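Local coordinates for beta-galacturonidase (Eisenbergiella tayi, PDB 6NCW), which hydrolyses beta-linked galacturonides as a family 2 glycoside hydrolase from a gut bacterium, and probably shares the general chemistry of the beta-glucuronidases of that family, at residues 274-279 against 508-513; 329-334 against 369-374; 280-285 against 536-541. One frame throughout, in Å; residues are numbered along the deposited sequence.

Interaction 1 (274-279 against 508-513); sequences GFCRHE and YIWQFC
His278 and Gln511 are joined through a water held by three groups. It donates to Gln511 OE1, with 2.6 Å between that oxygen and the water, and accepts from the backbone nitrogens of His278 and Cys513. The same OE1 lies near the plane of the His278 ring, at its edge, 3.3 Å from His278 CD2, while ND1 of that ring is bound to Tyr313.

Ahead of this the backbones run parallel. Ile509 N donates to Gly274 O, Cys276 N to Ile509 O, and beyond the paired strands Phe512 N reaches Cys276 O at 2.7 Å, arriving almost end-on to the carbonyl (C=O...N 173°). Tyr508 lays CD2 3.4 Å from Gly274 CA, close against the backbone.

On the other face of the sheet Phe275 and Ile509 lie side by side and point the same way, with Phe275 CE1 3.9 Å from Ile509 CG2. The helix 544-553 packs against both. Cys276 turns toward the opposing segment and rests its CB 3.6 Å from Trp510 CE3, its sulfur approaching the indole obliquely.

Trp510 leaves the backbone heading away from 274-279, yet its far rim returns to meet His278, CH2 standing 3.5 Å from His278 NE2; the two rings meet rim to rim, nearly perpendicular. CG is anti to the backbone N (chi1 -180°), and NE1 bonds the side chain of Asn530, a galacturonate-binding residue. The peptide between Trp510 and Gln511 is cis, and Gln511 CB lies over one face of the indole, toward its rim. A non-proline cis peptide after a tryptophan at the end of the last strand, next to the first, recurs in clan GH-A enzymes, where it marks the closing seam and catalytic mouth of the TIM barrel.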
loop_
_atom_site.group_PDB
_atom_site.type_symbol
_atom_site.label_atom_id
_atom_site.label_comp_id
_atom_site.label_asym_id
_atom_site.label_seq_id
_atom_site.Cartn_x
_atom_site.Cartn_y
_atom_site.Cartn_z
ATOM N N GLY A 274 8.298 -28.668 0.536
ATOM C CA GLY A 274 8.654 -28.018 -0.702
ATOM C C GLY A 274 7.911 -26.725 -1.002
ATOM O O GLY A 274 6.908 -26.361 -0.356
ATOM N N PHE A 275 8.419 -26.045 -2.029
ATOM C CA PHE A 275 7.787 -24.895 -2.649
ATOM C C PHE A 275 7.724 -25.079 -4.152
ATOM O O PHE A 275 8.707 -25.488 -4.789
ATOM C CB PHE A 275 8.527 -23.595 -2.327
ATOM C CG PHE A 275 8.115 -22.990 -1.023
ATOM C CD1 PHE A 275 6.959 -22.228 -0.940
ATOM C CD2 PHE A 275 8.880 -23.184 0.125
ATOM C CE1 PHE A 275 6.561 -21.677 0.281
ATOM C CE2 PHE A 275 8.498 -22.632 1.334
ATOM C CZ PHE A 275 7.330 -21.876 1.416
ATOM N N CYS A 276 6.571 -24.769 -4.720
ATOM C CA CYS A 276 6.527 -24.481 -6.137
ATOM C C CYS A 276 7.183 -23.124 -6.353
ATOM O O CYS A 276 6.894 -22.174 -5.625
ATOM C CB CYS A 276 5.084 -24.472 -6.634
ATOM S SG CYS A 276 4.235 -26.079 -6.486
ATOM N N ARG A 277 8.091 -23.030 -7.325
ATOM C CA ARG A 277 8.721 -21.752 -7.628
ATOM C C ARG A 277 8.818 -21.574 -9.135
ATOM O O ARG A 277 9.462 -22.381 -9.821
ATOM C CB ARG A 277 10.105 -21.638 -6.977
ATOM C CG ARG A 277 10.871 -20.358 -7.355
ATOM C CD ARG A 277 12.304 -20.399 -6.812
ATOM N NE ARG A 277 13.123 -19.283 -7.283
ATOM C CZ ARG A 277 13.799 -19.272 -8.431
ATOM N NH1 ARG A 277 13.742 -20.317 -9.247
ATOM N NH2 ARG A 277 14.525 -18.205 -8.766
ATOM N N HIS A 278 8.176 -20.514 -9.630
ATOM C CA HIS A 278 8.350 -20.021 -10.995
ATOM C C HIS A 278 9.651 -19.238 -11.127
ATOM O O HIS A 278 10.092 -18.561 -10.194
ATOM C CB HIS A 278 7.183 -19.091 -11.388
ATOM C CG HIS A 278 6.033 -19.801 -12.029
ATOM N ND1 HIS A 278 6.125 -20.384 -13.276
ATOM C CD2 HIS A 278 4.777 -20.052 -11.586
ATOM C CE1 HIS A 278 4.972 -20.953 -13.578
ATOM N NE2 HIS A 278 4.132 -20.749 -12.576
ATOM N N GLU A 279 10.239 -19.289 -12.316
ATOM C CA GLU A 279 11.275 -18.329 -12.698
ATOM C C GLU A 279 10.581 -17.012 -13.059
ATOM O O GLU A 279 10.265 -16.745 -14.224
ATOM C CB GLU A 279 12.115 -18.861 -13.857
ATOM C CG GLU A 279 12.954 -20.117 -13.491
ATOM C CD GLU A 279 13.922 -20.559 -14.619
ATOM O OE1 GLU A 279 14.984 -21.169 -14.316
ATOM O OE2 GLU A 279 13.601 -20.312 -15.803
ATOM N N TYR A 508 4.310 -29.742 -1.832
ATOM C CA TYR A 508 4.852 -28.489 -2.357
ATOM C C TYR A 508 3.780 -27.423 -2.235
ATOM O O TYR A 508 2.707 -27.535 -2.840
ATOM C CB TYR A 508 5.311 -28.585 -3.815
ATOM C CG TYR A 508 6.498 -29.468 -4.028
ATOM C CD1 TYR A 508 6.335 -30.787 -4.452
ATOM C CD2 TYR A 508 7.793 -28.999 -3.804
ATOM C CE1 TYR A 508 7.427 -31.624 -4.636
ATOM C CE2 TYR A 508 8.892 -29.823 -4.000
ATOM C CZ TYR A 508 8.701 -31.141 -4.403
ATOM O OH TYR A 508 9.782 -31.974 -4.594
ATOM N N ILE A 509 4.078 -26.394 -1.448
ATOM C CA ILE A 509 3.201 -25.236 -1.368
ATOM C C ILE A 509 3.143 -24.527 -2.716
ATOM O O ILE A 509 4.173 -24.271 -3.360
ATOM C CB ILE A 509 3.683 -24.293 -0.255
ATOM C CG1 ILE A 509 3.427 -24.951 1.114
ATOM C CG2 ILE A 509 2.935 -22.968 -0.325
ATOM C CD1 ILE A 509 4.200 -24.361 2.247
ATOM N N TRP A 510 1.932 -24.199 -3.146
ATOM C CA TRP A 510 1.734 -23.265 -4.244
ATOM C C TRP A 510 1.468 -21.907 -3.609
ATOM O O TRP A 510 0.401 -21.708 -3.021
ATOM C CB TRP A 510 0.568 -23.673 -5.153
ATOM C CG TRP A 510 0.443 -22.664 -6.253
ATOM C CD1 TRP A 510 -0.214 -21.464 -6.201
ATOM C CD2 TRP A 510 1.101 -22.709 -7.543
ATOM N NE1 TRP A 510 -0.037 -20.775 -7.385
ATOM C CE2 TRP A 510 0.767 -21.516 -8.222
ATOM C CE3 TRP A 510 1.924 -23.649 -8.184
ATOM C CZ2 TRP A 510 1.217 -21.240 -9.520
ATOM C CZ3 TRP A 510 2.371 -23.377 -9.477
ATOM C CH2 TRP A 510 2.015 -22.172 -10.127
ATOM N N GLN A 511 2.419 -20.964 -3.712
ATOM C CA GLN A 511 3.713 -21.119 -4.345
ATOM C C GLN A 511 4.676 -20.198 -3.601
ATOM O O GLN A 511 4.290 -19.537 -2.662
ATOM C CB GLN A 511 3.668 -20.786 -5.855
ATOM C CG GLN A 511 3.298 -19.337 -6.168
ATOM C CD GLN A 511 3.454 -18.979 -7.650
ATOM O OE1 GLN A 511 4.420 -19.415 -8.327
ATOM N NE2 GLN A 511 2.497 -18.193 -8.169
ATOM N N PHE A 512 5.940 -20.157 -4.022
ATOM C CA PHE A 512 6.928 -19.358 -3.305
ATOM C C PHE A 512 6.601 -17.864 -3.360
ATOM O O PHE A 512 6.494 -17.197 -2.323
ATOM C CB PHE A 512 8.327 -19.620 -3.879
ATOM C CG PHE A 512 9.359 -18.654 -3.386
ATOM C CD1 PHE A 512 10.024 -17.821 -4.267
ATOM C CD2 PHE A 512 9.646 -18.563 -2.031
ATOM C CE1 PHE A 512 10.983 -16.921 -3.804
ATOM C CE2 PHE A 512 10.578 -17.659 -1.557
ATOM C CZ PHE A 512 11.259 -16.844 -2.443
ATOM N N CYS A 513 6.483 -17.300 -4.566
ATOM C CA CYS A 513 6.332 -15.858 -4.703
ATOM C C CYS A 513 5.190 -15.561 -5.660
ATOM O O CYS A 513 4.759 -16.422 -6.423
ATOM C CB CYS A 513 7.618 -15.194 -5.202
ATOM S SG CYS A 513 8.115 -15.759 -6.839
HETATM O O HOH W 1 6.822 -18.839 -7.431
#

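Interaction 2 (329-334 against 369-374); sequences LVWEEN and SIYIWG
Val330 and Ser369 begin the pairing: Val330 N donates to Ser369 O at 2.8 Å, and Val330 O is in turn taken by Tyr371 N, which lies in the carbonyl plane. Farther along, Glu332 N makes a weak bond to Ile372 O, whereas Glu332 O receives a firm one from Gly374 N, 2.8 Å away. Asn334 N closes the series on Gly374 O. Between the Val330-Ile370 and Glu332-Trp373 bridges the second strand spends one residue more than the first, a beta bulge; beside it the Tyr371 ring lies close to Val330 O, CD1 3.1 Å from that oxygen, and its OH pairs with Tyr508 OH.

The strands are the third and fourth of the eight-stranded TIM barrel, linked by a beta-alpha-beta crossover through helix 349-364, and their short axes diverge by only 23°.

Buried carboxylates are answered on both faces. Glu332, CG anti to its nitrogen (chi1 -175°) and the chain extended, lays its carboxylate alongside the Trp373 ring, nearly coplanar with it; OE2 meets the ring edge in plane, 3.5 Å from Trp373 CZ3. That OE2 is bonded to His364 and OE1 to the backbone of Asn315, while Trp373 NE1 goes to Asp401.

On the barrel's inner face Trp331 packs CB against Ile372 CG2 at 3.6 Å, and Gly374 N stands over one face of its indole, toward the rim. Its NE1 donates to Glu333 OE2 at 2.8 Å, meeting the anti side of the carboxylate from a position out of its plane. Glu333 OE2 also forms a salt bridge with Arg309, and OE1 bonds His312, a galacturonate-binding residue, consistent with a second-shell place at the sugar site. Ser369 OG is engaged by Asp324, and Asn334 OD1 by the backbone of Leu376.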
loop_
_atom_site.group_PDB
_atom_site.type_symbol
_atom_site.label_atom_id
_atom_site.label_comp_id
_atom_site.label_asym_id
_atom_site.label_seq_id
_atom_site.Cartn_x
_atom_site.Cartn_y
_atom_site.Cartn_z
ATOM N N LEU A 329 16.346 -30.676 -2.716
ATOM C CA LEU A 329 15.798 -31.647 -3.656
ATOM C C LEU A 329 14.912 -30.963 -4.693
ATOM O O LEU A 329 14.162 -30.036 -4.381
ATOM C CB LEU A 329 15.002 -32.716 -2.903
ATOM C CG LEU A 329 15.847 -33.507 -1.891
ATOM C CD1 LEU A 329 14.966 -34.217 -0.882
ATOM C CD2 LEU A 329 16.748 -34.491 -2.637
ATOM N N VAL A 330 14.994 -31.428 -5.932
ATOM C CA VAL A 330 14.319 -30.792 -7.049
ATOM C C VAL A 330 13.412 -31.806 -7.736
ATOM O O VAL A 330 13.841 -32.906 -8.094
ATOM C CB VAL A 330 15.323 -30.177 -8.047
ATOM C CG1 VAL A 330 14.593 -29.642 -9.274
ATOM C CG2 VAL A 330 16.086 -29.049 -7.384
ATOM N N TRP A 331 12.149 -31.437 -7.879
ATOM C CA TRP A 331 11.253 -31.992 -8.880
ATOM C C TRP A 331 11.370 -31.094 -10.109
ATOM O O TRP A 331 11.060 -29.902 -10.028
ATOM C CB TRP A 331 9.822 -32.016 -8.319
ATOM C CG TRP A 331 8.672 -32.196 -9.297
ATOM C CD1 TRP A 331 8.451 -31.500 -10.463
ATOM C CD2 TRP A 331 7.557 -33.076 -9.146
ATOM N NE1 TRP A 331 7.284 -31.923 -11.056
ATOM C CE2 TRP A 331 6.720 -32.895 -10.272
ATOM C CE3 TRP A 331 7.174 -34.000 -8.165
ATOM C CZ2 TRP A 331 5.528 -33.604 -10.441
ATOM C CZ3 TRP A 331 5.995 -34.723 -8.356
ATOM C CH2 TRP A 331 5.179 -34.503 -9.473
ATOM N N GLU A 332 11.854 -31.635 -11.230
ATOM C CA GLU A 332 11.885 -30.882 -12.475
ATOM C C GLU A 332 10.894 -31.497 -13.457
ATOM O O GLU A 332 10.791 -32.721 -13.554
ATOM C CB GLU A 332 13.296 -30.828 -13.082
ATOM C CG GLU A 332 13.367 -29.943 -14.325
ATOM C CD GLU A 332 14.786 -29.572 -14.784
ATOM O OE1 GLU A 332 15.123 -28.362 -14.761
ATOM O OE2 GLU A 332 15.561 -30.473 -15.189
ATOM N N GLU A 333 10.134 -30.655 -14.161
ATOM C CA GLU A 333 9.138 -31.154 -15.105
ATOM C C GLU A 333 9.313 -30.509 -16.477
ATOM O O GLU A 333 9.951 -29.464 -16.613
ATOM C CB GLU A 333 7.700 -30.929 -14.591
ATOM C CG GLU A 333 7.313 -29.475 -14.268
ATOM C CD GLU A 333 5.971 -29.410 -13.539
ATOM O OE1 GLU A 333 5.241 -28.398 -13.682
ATOM O OE2 GLU A 333 5.657 -30.384 -12.807
ATOM N N ASN A 334 8.749 -31.156 -17.505
ATOM C CA ASN A 334 8.763 -30.583 -18.841
ATOM C C ASN A 334 7.805 -29.391 -18.910
ATOM O O ASN A 334 7.020 -29.135 -17.994
ATOM C CB ASN A 334 8.428 -31.637 -19.909
ATOM C CG ASN A 334 6.962 -32.096 -19.910
ATOM O OD1 ASN A 334 6.237 -32.012 -18.914
ATOM N ND2 ASN A 334 6.531 -32.610 -21.052
ATOM N N SER A 369 20.556 -33.063 -7.257
ATOM C CA SER A 369 19.363 -32.508 -6.615
ATOM C C SER A 369 18.089 -33.034 -7.254
ATOM O O SER A 369 17.074 -33.222 -6.568
ATOM C CB SER A 369 19.385 -30.983 -6.680
ATOM O OG SER A 369 19.400 -30.546 -8.031
ATOM N N ILE A 370 18.115 -33.280 -8.561
ATOM C CA ILE A 370 16.919 -33.729 -9.263
ATOM C C ILE A 370 16.646 -35.167 -8.847
ATOM O O ILE A 370 17.423 -36.064 -9.181
ATOM C CB ILE A 370 17.081 -33.622 -10.773
ATOM C CG1 ILE A 370 17.268 -32.158 -11.203
ATOM C CG2 ILE A 370 15.849 -34.204 -11.440
ATOM C CD1 ILE A 370 17.749 -32.045 -12.639
ATOM N N TYR A 371 15.550 -35.398 -8.121
ATOM C CA TYR A 371 15.229 -36.750 -7.694
ATOM C C TYR A 371 14.031 -37.342 -8.423
ATOM O O TYR A 371 13.798 -38.556 -8.313
ATOM C CB TYR A 371 14.987 -36.789 -6.174
ATOM C CG TYR A 371 13.647 -36.225 -5.769
ATOM C CD1 TYR A 371 13.450 -34.845 -5.654
ATOM C CD2 TYR A 371 12.573 -37.073 -5.518
ATOM C CE1 TYR A 371 12.227 -34.337 -5.283
ATOM C CE2 TYR A 371 11.347 -36.579 -5.161
ATOM C CZ TYR A 371 11.177 -35.216 -5.046
ATOM O OH TYR A 371 9.948 -34.756 -4.708
ATOM N N ILE A 372 13.302 -36.547 -9.208
ATOM C CA ILE A 372 12.104 -37.032 -9.882
ATOM C C ILE A 372 11.867 -36.194 -11.130
ATOM O O ILE A 372 12.140 -34.989 -11.147
ATOM C CB ILE A 372 10.896 -36.993 -8.920
ATOM C CG1 ILE A 372 9.674 -37.645 -9.549
ATOM C CG2 ILE A 372 10.606 -35.556 -8.500
ATOM C CD1 ILE A 372 8.548 -37.859 -8.571
ATOM N N TRP A 373 11.372 -36.839 -12.188
ATOM C CA TRP A 373 10.947 -36.142 -13.398
ATOM C C TRP A 373 9.427 -36.017 -13.420
ATOM O O TRP A 373 8.719 -37.010 -13.242
ATOM C CB TRP A 373 11.404 -36.872 -14.666
ATOM C CG TRP A 373 12.906 -37.052 -14.830
ATOM C CD1 TRP A 373 13.588 -38.240 -14.876
ATOM C CD2 TRP A 373 13.887 -36.026 -15.008
ATOM N NE1 TRP A 373 14.930 -38.015 -15.062
ATOM C CE2 TRP A 373 15.143 -36.664 -15.142
ATOM C CE3 TRP A 373 13.834 -34.626 -15.052
ATOM C CZ2 TRP A 373 16.335 -35.947 -15.315
ATOM C CZ3 TRP A 373 15.015 -33.915 -15.226
ATOM C CH2 TRP A 373 16.247 -34.577 -15.358
ATOM N N GLY A 374 8.930 -34.819 -13.715
ATOM C CA GLY A 374 7.503 -34.621 -13.857
ATOM C C GLY A 374 7.106 -34.333 -15.285
ATOM O O GLY A 374 7.924 -33.863 -16.081
#

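Interaction 3 (280-285 against 536-541)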
loop_
_atom_site.group_PDB
_atom_site.type_symbol
_atom_site.label_atom_id
_atom_site.label_comp_id
_atom_site.label_asym_id
_atom_site.label_seq_id
_atom_site.Cartn_x
_atom_site.Cartn_y
_atom_site.Cartn_z
ATOM N N ASP A 280 10.305 -16.184 -12.048
ATOM C CA ASP A 280 9.651 -14.907 -12.308
ATOM C C ASP A 280 10.086 -13.880 -11.271
ATOM O O ASP A 280 10.272 -14.210 -10.095
ATOM C CB ASP A 280 8.132 -15.070 -12.308
ATOM C CG ASP A 280 7.412 -13.862 -12.915
ATOM O OD1 ASP A 280 6.940 -13.005 -12.135
ATOM O OD2 ASP A 280 7.331 -13.772 -14.172
ATOM N N HIS A 281 10.247 -12.631 -11.709
ATOM C CA HIS A 281 10.723 -11.580 -10.815
ATOM C C HIS A 281 10.340 -10.256 -11.450
ATOM O O HIS A 281 10.399 -10.138 -12.684
ATOM C CB HIS A 281 12.241 -11.673 -10.610
ATOM C CG HIS A 281 12.812 -10.659 -9.669
ATOM N ND1 HIS A 281 12.889 -9.316 -9.973
ATOM C CD2 HIS A 281 13.381 -10.802 -8.447
ATOM C CE1 HIS A 281 13.471 -8.674 -8.976
ATOM N NE2 HIS A 281 13.764 -9.550 -8.032
ATOM N N PRO A 282 9.944 -9.254 -10.660
ATOM C CA PRO A 282 9.403 -8.014 -11.240
ATOM C C PRO A 282 10.408 -7.185 -12.009
ATOM O O PRO A 282 9.987 -6.391 -12.854
ATOM C CB PRO A 282 8.876 -7.244 -10.023
ATOM C CG PRO A 282 9.319 -7.992 -8.834
ATOM C CD PRO A 282 9.630 -9.395 -9.234
ATOM N N GLN A 283 11.709 -7.318 -11.746
ATOM C CA GLN A 283 12.713 -6.575 -12.496
ATOM C C GLN A 283 13.405 -7.413 -13.552
ATOM O O GLN A 283 13.946 -6.855 -14.510
ATOM C CB GLN A 283 13.810 -6.021 -11.583
ATOM C CG GLN A 283 13.425 -4.898 -10.644
ATOM C CD GLN A 283 14.633 -4.479 -9.831
ATOM O OE1 GLN A 283 14.899 -5.044 -8.782
ATOM N NE2 GLN A 283 15.419 -3.541 -10.359
ATOM N N PHE A 284 13.449 -8.729 -13.380
ATOM C CA PHE A 284 14.275 -9.580 -14.223
ATOM C C PHE A 284 13.462 -10.530 -15.087
ATOM O O PHE A 284 14.053 -11.278 -15.870
ATOM C CB PHE A 284 15.284 -10.354 -13.352
ATOM C CG PHE A 284 16.052 -9.463 -12.416
ATOM C CD1 PHE A 284 16.815 -8.419 -12.929
ATOM C CD2 PHE A 284 15.980 -9.632 -11.032
ATOM C CE1 PHE A 284 17.515 -7.553 -12.079
ATOM C CE2 PHE A 284 16.670 -8.789 -10.178
ATOM C CZ PHE A 284 17.440 -7.740 -10.705
ATOM N N GLY A 285 12.124 -10.492 -14.999
ATOM C CA GLY A 285 11.331 -11.373 -15.843
ATOM C C GLY A 285 11.626 -12.811 -15.462
ATOM O O GLY A 285 11.568 -13.187 -14.290
ATOM N N ASP A 536 5.617 -11.844 -1.571
ATOM C CA ASP A 536 5.065 -11.197 -2.759
ATOM C C ASP A 536 6.121 -11.130 -3.871
ATOM O O ASP A 536 7.228 -11.672 -3.748
ATOM C CB ASP A 536 4.463 -9.829 -2.416
ATOM C CG ASP A 536 5.482 -8.710 -2.247
ATOM O OD1 ASP A 536 6.713 -8.938 -2.140
ATOM O OD2 ASP A 536 5.018 -7.545 -2.220
ATOM N N GLU A 537 5.775 -10.491 -4.994
ATOM C CA GLU A 537 6.708 -10.511 -6.121
ATOM C C GLU A 537 8.008 -9.806 -5.771
ATOM O O GLU A 537 9.038 -10.124 -6.355
ATOM C CB GLU A 537 6.079 -9.910 -7.390
ATOM C CG GLU A 537 5.704 -8.408 -7.321
ATOM C CD GLU A 537 4.312 -8.173 -6.734
ATOM O OE1 GLU A 537 3.857 -9.016 -5.926
ATOM O OE2 GLU A 537 3.663 -7.150 -7.085
ATOM N N TYR A 538 8.000 -8.902 -4.787
ATOM C CA TYR A 538 9.223 -8.256 -4.348
ATOM C C TYR A 538 9.874 -8.985 -3.187
ATOM O O TYR A 538 10.741 -8.412 -2.532
ATOM C CB TYR A 538 8.963 -6.791 -4.007
ATOM C CG TYR A 538 8.498 -6.014 -5.222
ATOM C CD1 TYR A 538 9.394 -5.681 -6.228
ATOM C CD2 TYR A 538 7.164 -5.633 -5.371
ATOM C CE1 TYR A 538 8.985 -4.980 -7.359
ATOM C CE2 TYR A 538 6.732 -4.931 -6.503
ATOM C CZ TYR A 538 7.672 -4.614 -7.500
ATOM O OH TYR A 538 7.306 -3.935 -8.640
ATOM N N ARG A 539 9.486 -10.241 -2.947
ATOM C CA ARG A 539 10.081 -11.136 -1.953
ATOM C C ARG A 539 9.830 -10.663 -0.519
ATOM O O ARG A 539 10.588 -11.018 0.404
ATOM C CB ARG A 539 11.588 -11.347 -2.200
ATOM C CG ARG A 539 11.924 -12.478 -3.204
ATOM C CD ARG A 539 11.246 -12.296 -4.568
ATOM N NE ARG A 539 11.638 -13.344 -5.506
ATOM C CZ ARG A 539 11.126 -13.522 -6.730
ATOM N NH1 ARG A 539 10.191 -12.710 -7.219
ATOM N NH2 ARG A 539 11.569 -14.525 -7.477
ATOM N N ARG A 540 8.780 -9.866 -0.315
ATOM C CA ARG A 540 8.391 -9.398 1.014
ATOM C C ARG A 540 7.520 -10.455 1.688
ATOM O O ARG A 540 6.552 -10.927 1.081
ATOM C CB ARG A 540 7.637 -8.075 0.931
ATOM C CG ARG A 540 8.485 -6.926 0.349
ATOM C CD ARG A 540 7.698 -5.599 0.329
ATOM N NE ARG A 540 6.603 -5.598 -0.657
ATOM C CZ ARG A 540 5.945 -4.510 -1.031
ATOM N NH1 ARG A 540 6.256 -3.332 -0.487
ATOM N NH2 ARG A 540 4.961 -4.601 -1.922
ATOM N N PRO A 541 7.837 -10.864 2.908
ATOM C CA PRO A 541 7.078 -11.968 3.531
ATOM C C PRO A 541 5.665 -11.537 3.906
ATOM O O PRO A 541 5.467 -10.514 4.560
ATOM C CB PRO A 541 7.912 -12.334 4.769
ATOM C CG PRO A 541 8.882 -11.197 4.966
ATOM C CD PRO A 541 9.067 -10.515 3.638
HETATM O O HOH W 2 7.551 -12.350 -9.397
#
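Where His281 draws level with Glu537, their CA atoms 6.3 Å apart, an irregular loop meets a tight reversal, a type I turn from Asp536 to Arg539 completed by a G1 bulge in which Arg539 takes a positive phi of 67°. The bridge between the two is the Arg539 side chain. Bent at chi2 (56°), it brings its guanidinium end-on to one backbone oxygen: Arg539 NH2 lies 2.9 Å from Asp280 O and Arg539 NH1 3.2 Å from the same atom, both with the oxygen in the guanidinium plane. NH1 also returns to its own turn, 3.0 Å from Glu537 O, and so ties the two loops together. Asp296 forms a salt bridge with the NE of Arg539, which helps fix how the group is rotated.

His281 covers one face of this plane, CD2 over its centre and 3.9 Å from Arg539 CZ, with the imidazole tilted about 45°. The ring itself is steadied by Gln283 N, which donates to ND1 in the ring plane at 2.9 Å.

Pro282 packs against the turn itself. Its CG comes obliquely to Tyr538, 3.4 Å from CE1, and its CD sits against Glu537 O. Within the turn, Asp536 receives Arg540 N on OD1 and forms a salt bridge with the Arg540 guanidinium, whose NE and NH2 both reach OD2.

The outer side of the contact faces a second subunit: His281 NE2 bonds Gln283 of that subunit, Gln283 bonds its His281 in return, and the two Tyr538 rings meet. Such reciprocal pairs are consistent with a twofold subunit interface, here built from the loop after the first barrel strand and the turn that precedes helix 544-553.

Overall arrangement
Interactions 1 and 2 belong to one barrel: the first closes it between its first and last strands, the second joins its third and fourth, and their centres lie 13 Å apart. They touch across the interior, where Tyr508 OH and Tyr371 OH are 2.8 Å apart, a probable hydrogen bond. Interaction 3 continues outward from interaction 1, also 13 Å between centres, with Phe512 CE1 packing 4.0 Å from Arg539 NE; its centre is 23 Å from that of interaction 2, with nearest atoms about 13 Å apart. Relative to the bound glycerol, the nearest side chains grade outward: Trp510 at about 3 Å, Glu333 at about 7 Å and Asp280 at about 12 Å.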